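PDB 4EHU: activator of 2-hydroxyisocaproyl-CoA dehydratase from Clostridium difficile, which transfers one electron to the dehydratase, coupled to ATP hydrolysis, as an actin-fold homodimer that holds a single [4Fe-4S] cluster. Local coordinates for residues Y251-D254 with E255-S259. Residues are numbered along the deposited sequence; the frame is centred on the assembly and turned at random.
Sequences YAFD and EAKES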
loop_
_atom_site.group_PDB
_atom_site.type_symbol
_atom_site.label_atom_id
_atom_site.label_comp_id
_atom_site.label_asym_id
_atom_site.label_seq_id
_atom_site.Cartn_x
_atom_site.Cartn_y
_atom_site.Cartn_z
ATOM N N TYR A 251 32.308 -7.428 -9.466
ATOM C CA TYR A 251 32.609 -6.296 -10.337
ATOM C C TYR A 251 33.835 -5.576 -9.808
ATOM O O TYR A 251 34.597 -5.017 -10.578
ATOM C CB TYR A 251 31.450 -5.314 -10.451
ATOM C CG TYR A 251 30.393 -5.795 -11.398
ATOM C CD1 TYR A 251 30.694 -6.047 -12.728
ATOM C CD2 TYR A 251 29.093 -6.020 -10.963
ATOM C CE1 TYR A 251 29.748 -6.517 -13.590
ATOM C CE2 TYR A 251 28.140 -6.458 -11.819
ATOM C CZ TYR A 251 28.463 -6.718 -13.133
ATOM O OH TYR A 251 27.490 -7.177 -13.995
ATOM N N ALA A 252 34.019 -5.589 -8.495
ATOM C CA ALA A 252 35.194 -4.945 -7.899
ATOM C C ALA A 252 36.454 -5.703 -8.302
ATOM O O ALA A 252 37.496 -5.098 -8.576
ATOM C CB ALA A 252 35.048 -4.897 -6.382
ATOM N N PHE A 253 36.361 -7.027 -8.309
ATOM C CA PHE A 253 37.432 -7.878 -8.785
ATOM C C PHE A 253 37.724 -7.581 -10.252
ATOM O O PHE A 253 38.894 -7.484 -10.629
ATOM C CB PHE A 253 37.065 -9.354 -8.581
ATOM C CG PHE A 253 38.047 -10.322 -9.200
ATOM C CD1 PHE A 253 39.265 -10.596 -8.584
ATOM C CD2 PHE A 253 37.737 -10.973 -10.381
ATOM C CE1 PHE A 253 40.152 -11.491 -9.139
ATOM C CE2 PHE A 253 38.623 -11.872 -10.947
ATOM C CZ PHE A 253 39.831 -12.136 -10.320
ATOM N N ASP A 254 36.688 -7.407 -11.076
ATOM C CA ASP A 254 36.907 -7.072 -12.484
ATOM C C ASP A 254 37.734 -5.808 -12.583
ATOM O O ASP A 254 38.641 -5.720 -13.402
ATOM C CB ASP A 254 35.606 -6.801 -13.231
ATOM C CG ASP A 254 34.777 -8.048 -13.452
ATOM O OD1 ASP A 254 35.276 -9.170 -13.228
ATOM O OD2 ASP A 254 33.616 -7.889 -13.875
ATOM N N GLU A 255 37.367 -4.805 -11.786
ATOM C CA GLU A 255 38.082 -3.530 -11.776
ATOM C C GLU A 255 39.536 -3.729 -11.398
ATOM O O GLU A 255 40.427 -3.136 -11.999
ATOM C CB GLU A 255 37.428 -2.563 -10.790
ATOM C CG GLU A 255 36.077 -2.071 -11.228
ATOM C CD GLU A 255 36.158 -1.224 -12.479
ATOM O OE1 GLU A 255 37.065 -0.365 -12.576
ATOM O OE2 GLU A 255 35.323 -1.435 -13.373
ATOM N N ALA A 256 39.779 -4.552 -10.389
ATOM C CA ALA A 256 41.135 -4.813 -9.930
ATOM C C ALA A 256 41.962 -5.486 -11.031
ATOM O O ALA A 256 43.109 -5.114 -11.277
ATOM C CB ALA A 256 41.095 -5.670 -8.676
ATOM N N LYS A 257 41.363 -6.447 -11.725
ATOM C CA LYS A 257 42.055 -7.152 -12.799
ATOM C C LYS A 257 42.302 -6.233 -13.984
ATOM O O LYS A 257 43.322 -6.354 -14.661
ATOM C CB LYS A 257 41.247 -8.369 -13.256
ATOM C CG LYS A 257 41.066 -9.413 -12.172
ATOM C CD LYS A 257 42.407 -9.975 -11.699
ATOM C CE LYS A 257 43.023 -10.932 -12.713
ATOM N NZ LYS A 257 44.175 -11.690 -12.130
ATOM N N GLU A 258 41.378 -5.315 -14.242
ATOM C CA GLU A 258 41.577 -4.350 -15.314
ATOM C C GLU A 258 42.795 -3.475 -15.016
ATOM O O GLU A 258 43.624 -3.223 -15.893
ATOM C CB GLU A 258 40.353 -3.468 -15.474
ATOM C CG GLU A 258 40.427 -2.529 -16.658
ATOM C CD GLU A 258 39.145 -1.760 -16.856
ATOM O OE1 GLU A 258 38.083 -2.268 -16.436
ATOM O OE2 GLU A 258 39.196 -0.648 -17.419
ATOM N N SER A 259 42.891 -3.006 -13.776
ATOM C CA SER A 259 44.056 -2.216 -13.338
ATOM C C SER A 259 45.392 -2.959 -13.432
ATOM O O SER A 259 46.428 -2.366 -13.768
ATOM C CB SER A 259 43.856 -1.754 -11.898
ATOM O OG SER A 259 42.803 -0.817 -11.817
HETATM O O HOH W 1 33.381 -3.428 -13.161
#
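Lys-257 lays the aliphatic part of its side chain over one face of the Phe-253 ring, one helical turn earlier. Lys-257 CG sits 3.7 Å from the ring centroid and 18° off the ring normal, a CH-pi contact, while Lys-257 CD lies 3.6 Å from Phe-253 CZ. With CG of Phe-253 anti to its backbone N (chi1 173°), the ring swings toward the later turn; lysine suits the partly exposed place because its methylenes pack on the ring while the ammonium group continues past it. In the backbone of the same turn, Lys-257 N bonds to Phe-253 O at 2.9 Å, one of four i to i+4 bonds joining 251-254 to 255-259. In this actin-fold ATPase, helix 243-261 packs on the sheet containing strands 2-8 and 57-63: the small Ala-252 and Ala-256 let it lie close, touching Val-61 and Lys-59 respectively. Glu-255 chi1 (-70°) brings its CG to 3.4 Å from Tyr-251 O; the flexible chain then bends at chi2, turning OE2 to a water that donates to it at 2.8 Å and, more weakly, to Tyr-251 O at 3.3 Å. Asp-254's short carboxylate salt-bridges Arg-85 of helix 79-90, which also makes a cation-pi contact with Tyr-251.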